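Local coordinates for separin (Saccharomyces cerevisiae, PDB 5U1T), which cleaves the MCD1/SCC1 subunit of cohesin at the onset of anaphase as a caspase-like cysteine protease, and is held inactive by securin during most of the cell cycle, at residues L654-I659 / D871-T876; F878-K883 / L911-D916; L894-Q899 / T903-L908. All coordinates share one frame; numbering follows the deposited sequence.

Contact 1 of 3, residues L654-I659 / D871-T876; sequences LSLYMI and DITSLT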
loop_
_atom_site.group_PDB
_atom_site.type_symbol
_atom_site.label_atom_id
_atom_site.label_comp_id
_atom_site.label_asym_id
_atom_site.label_seq_id
_atom_site.Cartn_x
_atom_site.Cartn_y
_atom_site.Cartn_z
ATOM N N LEU A 654 8.291 -9.651 -10.374
ATOM C CA LEU A 654 6.876 -9.561 -10.688
ATOM C C LEU A 654 6.533 -8.246 -11.386
ATOM O O LEU A 654 5.847 -8.253 -12.403
ATOM C CB LEU A 654 6.039 -9.723 -9.426
ATOM C CG LEU A 654 6.110 -11.081 -8.724
ATOM C CD1 LEU A 654 5.460 -10.977 -7.365
ATOM C CD2 LEU A 654 5.449 -12.172 -9.514
ATOM N N SER A 655 7.008 -7.118 -10.876
ATOM C CA SER A 655 6.695 -5.857 -11.534
ATOM C C SER A 655 7.225 -5.831 -12.977
ATOM O O SER A 655 6.655 -5.173 -13.850
ATOM C CB SER A 655 7.252 -4.686 -10.737
ATOM O OG SER A 655 6.810 -3.440 -11.245
ATOM N N LEU A 656 8.296 -6.567 -13.244
ATOM C CA LEU A 656 8.831 -6.598 -14.599
ATOM C C LEU A 656 8.313 -7.812 -15.395
ATOM O O LEU A 656 8.834 -8.143 -16.474
ATOM C CB LEU A 656 10.358 -6.571 -14.567
ATOM C CG LEU A 656 10.850 -5.164 -14.250
ATOM C CD1 LEU A 656 12.362 -5.075 -14.262
ATOM C CD2 LEU A 656 10.244 -4.133 -15.177
ATOM N N TYR A 657 7.263 -8.439 -14.858
ATOM C CA TYR A 657 6.649 -9.656 -15.415
ATOM C C TYR A 657 7.699 -10.717 -15.766
ATOM O O TYR A 657 7.589 -11.434 -16.756
ATOM C CB TYR A 657 5.756 -9.320 -16.630
ATOM C CG TYR A 657 4.441 -8.669 -16.220
ATOM C CD1 TYR A 657 4.345 -7.290 -16.051
ATOM C CD2 TYR A 657 3.312 -9.436 -15.975
ATOM C CE1 TYR A 657 3.168 -6.705 -15.674
ATOM C CE2 TYR A 657 2.126 -8.854 -15.598
ATOM C CZ TYR A 657 2.056 -7.491 -15.443
ATOM O OH TYR A 657 0.863 -6.911 -15.047
ATOM N N MET A 658 8.715 -10.820 -14.919
ATOM C CA MET A 658 9.671 -11.899 -15.045
ATOM C C MET A 658 9.154 -13.078 -14.237
ATOM O O MET A 658 9.671 -13.398 -13.176
ATOM C CB MET A 658 11.050 -11.461 -14.584
ATOM C CG MET A 658 11.543 -10.164 -15.201
ATOM S SD MET A 658 13.265 -9.892 -14.734
ATOM C CE MET A 658 13.503 -8.204 -15.231
ATOM N N ILE A 659 8.115 -13.721 -14.750
ATOM C CA ILE A 659 7.417 -14.726 -13.969
ATOM C C ILE A 659 8.337 -15.916 -13.701
ATOM O O ILE A 659 8.285 -16.513 -12.625
ATOM C CB ILE A 659 6.107 -15.178 -14.660
ATOM C CG1 ILE A 659 4.963 -14.227 -14.331
ATOM C CG2 ILE A 659 5.658 -16.503 -14.135
ATOM C CD1 ILE A 659 5.138 -12.840 -14.842
ATOM N N ASP A 871 11.923 3.869 -14.306
ATOM C CA ASP A 871 10.597 3.247 -14.250
ATOM C C ASP A 871 10.025 2.877 -15.644
ATOM O O ASP A 871 9.312 3.672 -16.262
ATOM C CB ASP A 871 9.628 4.179 -13.530
ATOM C CG ASP A 871 8.296 3.532 -13.256
ATOM O OD1 ASP A 871 8.070 2.382 -13.697
ATOM O OD2 ASP A 871 7.459 4.186 -12.594
ATOM N N ILE A 872 10.315 1.667 -16.117
ATOM C CA ILE A 872 9.925 1.290 -17.477
ATOM C C ILE A 872 8.404 1.114 -17.582
ATOM O O ILE A 872 7.821 1.461 -18.593
ATOM C CB ILE A 872 10.648 -0.000 -17.965
ATOM C CG1 ILE A 872 10.307 -0.284 -19.433
ATOM C CG2 ILE A 872 10.295 -1.204 -17.116
ATOM C CD1 ILE A 872 10.496 0.903 -20.368
ATOM N N THR A 873 7.766 0.623 -16.526
ATOM C CA THR A 873 6.330 0.432 -16.548
ATOM C C THR A 873 5.566 1.776 -16.563
ATOM O O THR A 873 4.507 1.860 -17.186
ATOM C CB THR A 873 5.851 -0.467 -15.373
ATOM O OG1 THR A 873 6.201 0.115 -14.121
ATOM C CG2 THR A 873 6.487 -1.836 -15.451
ATOM N N SER A 874 6.084 2.834 -15.939
ATOM C CA SER A 874 5.467 4.149 -16.115
ATOM C C SER A 874 5.761 4.759 -17.483
ATOM O O SER A 874 4.964 5.542 -17.994
ATOM C CB SER A 874 5.926 5.145 -15.049
ATOM O OG SER A 874 5.289 4.933 -13.816
ATOM N N LEU A 875 6.915 4.434 -18.060
ATOM C CA LEU A 875 7.322 5.000 -19.350
ATOM C C LEU A 875 6.484 4.424 -20.491
ATOM O O LEU A 875 6.012 5.168 -21.366
ATOM C CB LEU A 875 8.805 4.753 -19.621
ATOM C CG LEU A 875 9.284 5.229 -20.994
ATOM C CD1 LEU A 875 9.246 6.744 -21.152
ATOM C CD2 LEU A 875 10.666 4.682 -21.292
ATOM N N THR A 876 6.301 3.104 -20.483
ATOM C CA THR A 876 5.492 2.467 -21.510
ATOM C C THR A 876 4.047 2.965 -21.414
ATOM O O THR A 876 3.403 3.187 -22.441
ATOM C CB THR A 876 5.545 0.939 -21.416
ATOM O OG1 THR A 876 5.161 0.514 -20.109
ATOM C CG2 THR A 876 6.958 0.460 -21.712
#

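Contact 2 of 3, residues F878-K883 / L911-D916; sequences FLYDNK and LHLGKD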
loop_
_atom_site.group_PDB
_atom_site.type_symbol
_atom_site.label_atom_id
_atom_site.label_comp_id
_atom_site.label_asym_id
_atom_site.label_seq_id
_atom_site.Cartn_x
_atom_site.Cartn_y
_atom_site.Cartn_z
ATOM N N PHE A 878 3.263 5.943 -20.448
ATOM C CA PHE A 878 3.291 7.284 -21.003
ATOM C C PHE A 878 3.342 7.223 -22.536
ATOM O O PHE A 878 2.621 7.962 -23.207
ATOM C CB PHE A 878 4.480 8.059 -20.434
ATOM C CG PHE A 878 4.660 9.437 -21.013
ATOM C CD1 PHE A 878 3.866 10.495 -20.598
ATOM C CD2 PHE A 878 5.651 9.685 -21.951
ATOM C CE1 PHE A 878 4.051 11.780 -21.123
ATOM C CE2 PHE A 878 5.834 10.959 -22.471
ATOM C CZ PHE A 878 5.038 12.006 -22.059
ATOM N N LEU A 879 4.176 6.330 -23.075
ATOM C CA LEU A 879 4.371 6.210 -24.519
ATOM C C LEU A 879 3.099 5.755 -25.226
ATOM O O LEU A 879 2.759 6.251 -26.297
ATOM C CB LEU A 879 5.516 5.248 -24.821
ATOM C CG LEU A 879 6.887 5.775 -24.406
ATOM C CD1 LEU A 879 7.999 4.814 -24.760
ATOM C CD2 LEU A 879 7.125 7.116 -25.040
ATOM N N TYR A 880 2.409 4.801 -24.606
ATOM C CA TYR A 880 1.097 4.334 -25.043
ATOM C C TYR A 880 0.060 5.447 -25.136
ATOM O O TYR A 880 -0.512 5.681 -26.193
ATOM C CB TYR A 880 0.598 3.275 -24.081
ATOM C CG TYR A 880 -0.682 2.612 -24.501
ATOM C CD1 TYR A 880 -0.694 1.706 -25.546
ATOM C CD2 TYR A 880 -1.874 2.870 -23.838
ATOM C CE1 TYR A 880 -1.843 1.080 -25.923
ATOM C CE2 TYR A 880 -3.038 2.243 -24.209
ATOM C CZ TYR A 880 -3.015 1.348 -25.256
ATOM O OH TYR A 880 -4.163 0.700 -25.650
ATOM N N ASP A 881 -0.187 6.106 -24.011
ATOM C CA ASP A 881 -1.046 7.279 -23.955
ATOM C C ASP A 881 -0.774 8.251 -25.081
ATOM O O ASP A 881 -1.702 8.862 -25.588
ATOM C CB ASP A 881 -0.885 8.032 -22.631
ATOM C CG ASP A 881 -1.636 7.388 -21.492
ATOM O OD1 ASP A 881 -2.614 6.674 -21.771
ATOM O OD2 ASP A 881 -1.260 7.601 -20.316
ATOM N N ASN A 882 0.482 8.416 -25.475
ATOM C CA ASN A 882 0.768 9.455 -26.447
ATOM C C ASN A 882 0.986 8.921 -27.862
ATOM O O ASN A 882 1.580 9.602 -28.695
ATOM C CB ASN A 882 1.975 10.279 -25.998
ATOM C CG ASN A 882 1.712 11.051 -24.697
ATOM O OD1 ASN A 882 1.221 12.178 -24.716
ATOM N ND2 ASN A 882 2.040 10.437 -23.562
ATOM N N LYS A 883 0.495 7.708 -28.123
ATOM C CA LYS A 883 0.532 7.083 -29.451
ATOM C C LYS A 883 1.919 6.732 -29.984
ATOM O O LYS A 883 2.088 6.533 -31.195
ATOM C CB LYS A 883 -0.138 7.982 -30.483
ATOM C CG LYS A 883 -1.576 8.289 -30.222
ATOM C CD LYS A 883 -2.383 7.033 -30.152
ATOM C CE LYS A 883 -3.814 7.429 -29.964
ATOM N NZ LYS A 883 -3.810 8.644 -29.086
ATOM N N LEU A 911 -0.239 -7.700 -26.575
ATOM C CA LEU A 911 -1.649 -7.882 -26.243
ATOM C C LEU A 911 -2.419 -6.571 -26.001
ATOM O O LEU A 911 -3.567 -6.483 -26.392
ATOM C CB LEU A 911 -1.805 -8.785 -25.017
ATOM C CG LEU A 911 -1.141 -10.153 -25.073
ATOM C CD1 LEU A 911 -1.663 -11.068 -23.984
ATOM C CD2 LEU A 911 -1.341 -10.776 -26.429
ATOM N N HIS A 912 -1.828 -5.559 -25.367
ATOM C CA HIS A 912 -2.578 -4.307 -25.177
ATOM C C HIS A 912 -2.723 -3.533 -26.479
ATOM O O HIS A 912 -3.612 -2.697 -26.627
ATOM C CB HIS A 912 -1.925 -3.395 -24.134
ATOM C CG HIS A 912 -2.064 -3.886 -22.732
ATOM N ND1 HIS A 912 -1.104 -3.662 -21.770
ATOM C CD2 HIS A 912 -3.039 -4.606 -22.131
ATOM C CE1 HIS A 912 -1.478 -4.228 -20.634
ATOM N NE2 HIS A 912 -2.650 -4.805 -20.827
ATOM N N LEU A 913 -1.832 -3.797 -27.417
ATOM C CA LEU A 913 -1.832 -3.065 -28.668
ATOM C C LEU A 913 -2.639 -3.793 -29.740
ATOM O O LEU A 913 -2.680 -3.365 -30.903
ATOM C CB LEU A 913 -0.400 -2.837 -29.142
ATOM C CG LEU A 913 0.427 -1.829 -28.342
ATOM C CD1 LEU A 913 1.861 -1.946 -28.777
ATOM C CD2 LEU A 913 -0.076 -0.406 -28.541
ATOM N N GLY A 914 -3.287 -4.886 -29.338
ATOM C CA GLY A 914 -4.224 -5.580 -30.199
ATOM C C GLY A 914 -3.679 -6.841 -30.840
ATOM O O GLY A 914 -4.452 -7.681 -31.263
ATOM N N LYS A 915 -2.357 -6.975 -30.923
ATOM C CA LYS A 915 -1.741 -8.184 -31.458
ATOM C C LYS A 915 -2.174 -9.417 -30.682
ATOM O O LYS A 915 -2.510 -9.329 -29.495
ATOM C CB LYS A 915 -0.225 -8.092 -31.411
ATOM C CG LYS A 915 0.349 -7.061 -32.322
ATOM C CD LYS A 915 1.847 -6.989 -32.226
ATOM C CE LYS A 915 2.341 -5.933 -33.204
ATOM N NZ LYS A 915 3.827 -5.812 -33.122
ATOM N N ASP A 916 -2.184 -10.563 -31.358
ATOM C CA ASP A 916 -2.276 -11.831 -30.659
ATOM C C ASP A 916 -0.950 -12.509 -30.875
ATOM O O ASP A 916 -0.324 -12.337 -31.908
ATOM C CB ASP A 916 -3.430 -12.700 -31.158
ATOM C CG ASP A 916 -3.277 -13.122 -32.629
ATOM O OD1 ASP A 916 -2.673 -14.187 -32.894
ATOM O OD2 ASP A 916 -3.781 -12.389 -33.506
#

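Contact 3 of 3, residues L894-Q899 / T903-L908; sequences LYFGDQ and TFLPNL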
loop_
_atom_site.group_PDB
_atom_site.type_symbol
_atom_site.label_atom_id
_atom_site.label_comp_id
_atom_site.label_asym_id
_atom_site.label_seq_id
_atom_site.Cartn_x
_atom_site.Cartn_y
_atom_site.Cartn_z
ATOM N N LEU A 894 15.555 -1.570 -24.774
ATOM C CA LEU A 894 16.707 -0.874 -24.207
ATOM C C LEU A 894 16.737 -0.943 -22.691
ATOM O O LEU A 894 17.667 -0.447 -22.071
ATOM C CB LEU A 894 16.735 0.592 -24.633
ATOM C CG LEU A 894 17.258 0.850 -26.044
ATOM C CD1 LEU A 894 17.459 2.342 -26.252
ATOM C CD2 LEU A 894 18.558 0.063 -26.334
ATOM N N TYR A 895 15.707 -1.529 -22.093
ATOM C CA TYR A 895 15.608 -1.581 -20.638
ATOM C C TYR A 895 15.931 -2.985 -20.172
ATOM O O TYR A 895 16.567 -3.155 -19.140
ATOM C CB TYR A 895 14.216 -1.158 -20.172
ATOM C CG TYR A 895 14.039 -1.040 -18.667
ATOM C CD1 TYR A 895 13.747 -2.153 -17.888
ATOM C CD2 TYR A 895 14.129 0.187 -18.033
ATOM C CE1 TYR A 895 13.569 -2.051 -16.520
ATOM C CE2 TYR A 895 13.949 0.301 -16.666
ATOM C CZ TYR A 895 13.663 -0.821 -15.910
ATOM O OH TYR A 895 13.460 -0.704 -14.547
ATOM N N PHE A 896 15.514 -3.993 -20.934
ATOM C CA PHE A 896 15.871 -5.363 -20.583
ATOM C C PHE A 896 17.151 -5.840 -21.272
ATOM O O PHE A 896 17.788 -6.792 -20.812
ATOM C CB PHE A 896 14.724 -6.310 -20.900
ATOM C CG PHE A 896 13.549 -6.128 -20.006
ATOM C CD1 PHE A 896 13.511 -6.731 -18.766
ATOM C CD2 PHE A 896 12.488 -5.339 -20.395
ATOM C CE1 PHE A 896 12.445 -6.559 -17.943
ATOM C CE2 PHE A 896 11.419 -5.164 -19.568
ATOM C CZ PHE A 896 11.403 -5.779 -18.335
ATOM N N GLY A 897 17.535 -5.168 -22.354
ATOM C CA GLY A 897 18.732 -5.531 -23.089
ATOM C C GLY A 897 18.720 -7.010 -23.390
ATOM O O GLY A 897 17.785 -7.515 -24.012
ATOM N N ASP A 898 19.732 -7.714 -22.898
ATOM C CA ASP A 898 19.872 -9.144 -23.145
ATOM C C ASP A 898 19.003 -10.007 -22.225
ATOM O O ASP A 898 18.984 -11.233 -22.364
ATOM C CB ASP A 898 21.323 -9.539 -22.972
ATOM C CG ASP A 898 21.893 -8.982 -21.713
ATOM O OD1 ASP A 898 21.111 -8.838 -20.748
ATOM O OD2 ASP A 898 23.102 -8.653 -21.678
ATOM N N GLN A 899 18.316 -9.369 -21.277
ATOM C CA GLN A 899 17.368 -10.067 -20.402
ATOM C C GLN A 899 15.953 -10.203 -20.996
ATOM O O GLN A 899 15.062 -10.744 -20.341
ATOM C CB GLN A 899 17.255 -9.353 -19.050
ATOM C CG GLN A 899 18.541 -9.262 -18.246
ATOM C CD GLN A 899 18.925 -10.575 -17.585
ATOM O OE1 GLN A 899 19.771 -11.321 -18.096
ATOM N NE2 GLN A 899 18.317 -10.860 -16.434
ATOM N N THR A 903 11.190 -11.905 -19.457
ATOM C CA THR A 903 10.050 -11.054 -19.161
ATOM C C THR A 903 8.913 -11.182 -20.207
ATOM O O THR A 903 9.132 -11.106 -21.426
ATOM C CB THR A 903 10.486 -9.589 -19.072
ATOM O OG1 THR A 903 9.335 -8.744 -19.033
ATOM C CG2 THR A 903 11.328 -9.208 -20.264
ATOM N N PHE A 904 7.694 -11.368 -19.710
ATOM C CA PHE A 904 6.496 -11.355 -20.538
ATOM C C PHE A 904 6.054 -9.934 -20.846
ATOM O O PHE A 904 5.072 -9.731 -21.547
ATOM C CB PHE A 904 5.364 -12.112 -19.840
ATOM C CG PHE A 904 4.135 -12.289 -20.679
ATOM C CD1 PHE A 904 4.146 -13.127 -21.778
ATOM C CD2 PHE A 904 2.964 -11.623 -20.361
ATOM C CE1 PHE A 904 3.013 -13.301 -22.547
ATOM C CE2 PHE A 904 1.820 -11.793 -21.121
ATOM C CZ PHE A 904 1.848 -12.633 -22.221
ATOM N N LEU A 905 6.773 -8.949 -20.318
ATOM C CA LEU A 905 6.323 -7.567 -20.424
ATOM C C LEU A 905 6.247 -7.043 -21.879
ATOM O O LEU A 905 5.298 -6.356 -22.222
ATOM C CB LEU A 905 7.209 -6.657 -19.568
ATOM C CG LEU A 905 6.727 -5.225 -19.352
ATOM C CD1 LEU A 905 5.265 -5.230 -19.008
ATOM C CD2 LEU A 905 7.511 -4.584 -18.237
ATOM N N PRO A 906 7.226 -7.354 -22.744
ATOM C CA PRO A 906 6.979 -6.831 -24.105
ATOM C C PRO A 906 5.846 -7.554 -24.894
ATOM O O PRO A 906 5.233 -6.978 -25.817
ATOM C CB PRO A 906 8.336 -7.005 -24.799
ATOM C CG PRO A 906 9.128 -7.922 -23.929
ATOM C CD PRO A 906 8.621 -7.785 -22.548
ATOM N N ASN A 907 5.573 -8.802 -24.512
ATOM C CA ASN A 907 4.431 -9.546 -25.029
ATOM C C ASN A 907 3.087 -9.125 -24.449
ATOM O O ASN A 907 2.058 -9.199 -25.129
ATOM C CB ASN A 907 4.641 -11.030 -24.782
ATOM C CG ASN A 907 5.253 -11.705 -25.972
ATOM O OD1 ASN A 907 5.184 -11.178 -27.091
ATOM N ND2 ASN A 907 5.862 -12.869 -25.757
ATOM N N LEU A 908 3.093 -8.705 -23.186
ATOM C CA LEU A 908 1.900 -8.163 -22.558
ATOM C C LEU A 908 1.497 -6.890 -23.279
ATOM O O LEU A 908 0.316 -6.681 -23.578
ATOM C CB LEU A 908 2.142 -7.902 -21.082
ATOM C CG LEU A 908 0.946 -7.469 -20.243
ATOM C CD1 LEU A 908 -0.199 -8.412 -20.462
ATOM C CD2 LEU A 908 1.357 -7.491 -18.806
#

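Contact 1 of 3, residues L654-I659 / D871-T876
OD1 of D871 takes two bonds, one from OG1 of T873, the residue that meets S655 across the contact, at 3.0 Å, and one from N of S874, also at 3.0 Å. The hydroxyl comes in on the syn lone pair; the amide comes from well above the carboxylate plane, and this amide bond makes D871 the N-cap of helix 872-881. OG of S874 donates to OD2, an additional hold on the second oxygen. R834 reaches S874 OG, adding a positive charge nearby. With its OG1 turned back to D871, T873 keeps CG2 anti to its own carbonyl carbon, and this methyl rests 3.7 Å from the carbonyl O of S655. The hydroxyl of S655 is bonded elsewhere, to D621. Beside this, L656 and I872 cross nearly at right angles and touch through branch methyls, CD2 of L656 lying 3.5 Å from CG2 of I872. Branched aliphatic side chains suit this buried spot, which Y895 also lines. Y657, with positive phi, is the C-prime residue that lets the chain turn away. Thus the C-terminal end of helix 642-655, closed by a Schellman motif, packs on an Asp-capped helix N-terminus in the largely helical part of separase.

Contact 2 of 3, residues F878-K883 / L911-D916
Y880 and L913 bring the two backbones nearest, with their CA atoms 8.7 Å apart, where helix 872-881 and helix 905-912 both come to an end. Each helix closes in a Schellman motif, a common way to end a helix, through a residue of positive phi. In the first helix K883 takes that place, its N bonded to O of Y880 at 3.0 Å. In the second it is G914, with phi of 102°; a side chain there would be jammed against the preceding carbonyl oxygen, which explains the glycine.

Between these ends the contact is carried by one ring and one branched chain. Y880 holds CG anti to its backbone N (chi1 -174°), and the ring reaches out to the other helix end. The methyl CD2 of L913 meets the rim of this ring near its plane, 3.5 Å from CE1, and the two side chains slide past each other in opposite directions. Farther out, OH of Y880 comes within 3.6 Å of O of H912, a polar approach too long to count on as a bond. A tyrosine suits a partly exposed place such as this, since its ring can pack while its hydroxyl reaches the carbonyl end of the neighbouring helix, near O of H912. W909 meets the rings of both Y880 and H912, and F885 and E889 of helix 885-891 touch L913, so the pair belongs to a wider cluster. Behind Y880, N882 finishes its own helix: its OD1 is bonded to N860, and its ND2 donates to O of F878 at 2.6 Å while lying 3.4 Å above the centre of the F878 ring.

Contact 3 of 3, residues L894-Q899 / T903-L908
F896 and T903 face each other across a tight helix-loop-helix connection, in which the short helix 893-896 ends and the chain turns into helix 905-912. Just before the contact, Y895 lies with CD1 over the centre of one face of the F896 ring, 4.1 Å above its plane, and its hydroxyl is bonded to the backbone at A870 and K622. F896 itself has CG anti to its carbonyl carbon (chi1 -69°), which carries the ring to the second segment. The opposite face receives CG2 of T903 in a CH-pi contact, 3.6 Å from the ring centroid and only 11° off the normal. CD2 of L905 approaches the rim instead, near the ring plane and 4.1 Å from CZ, so the ring is packed on both faces and at one edge. Were F896 cut back to an alanine, the T903 methyl and the L905 branch would probably face a gap, and Y895 would lose the ring it lies against. G897 follows with positive phi, readily adopted by a glycine, and the chain turns so that N of Q899 bonds to O of F896 at 2.7 Å. The carbonyl O of Q899 then passes 4.0 Å from the same T903 methyl. Threonine suits its place because its two branches do different work: CG2 packs on the aromatic ring, while OG1 bonds to O of L656 and caps the next helix, accepting from N of L905 at 2.9 Å with an N-H...O angle of 155°.

Overall arrangement
All three contacts join helix ends and connecting loops of one neighbourhood, far from the catalytic cysteine assigned by similarity. Contact 3 is the buried one, contact 1 is partly buried and contact 2 lies at the surface. Helix 872-881 serves contact 1 with its beginning and contact 2 with its end, while helix 905-912 likewise enters contact 3 and leaves through contact 2. Contacts 1 and 3, with centres about 9 Å apart, are linked directly through the backbone of Y657 and F904 and through M658 on F896. Across the three, chemistry follows depth: methyls and a sandwiched ring inside, a capping acid at a helix start beside contact 1, and, at the surface, a tyrosine edge against a leucine methyl.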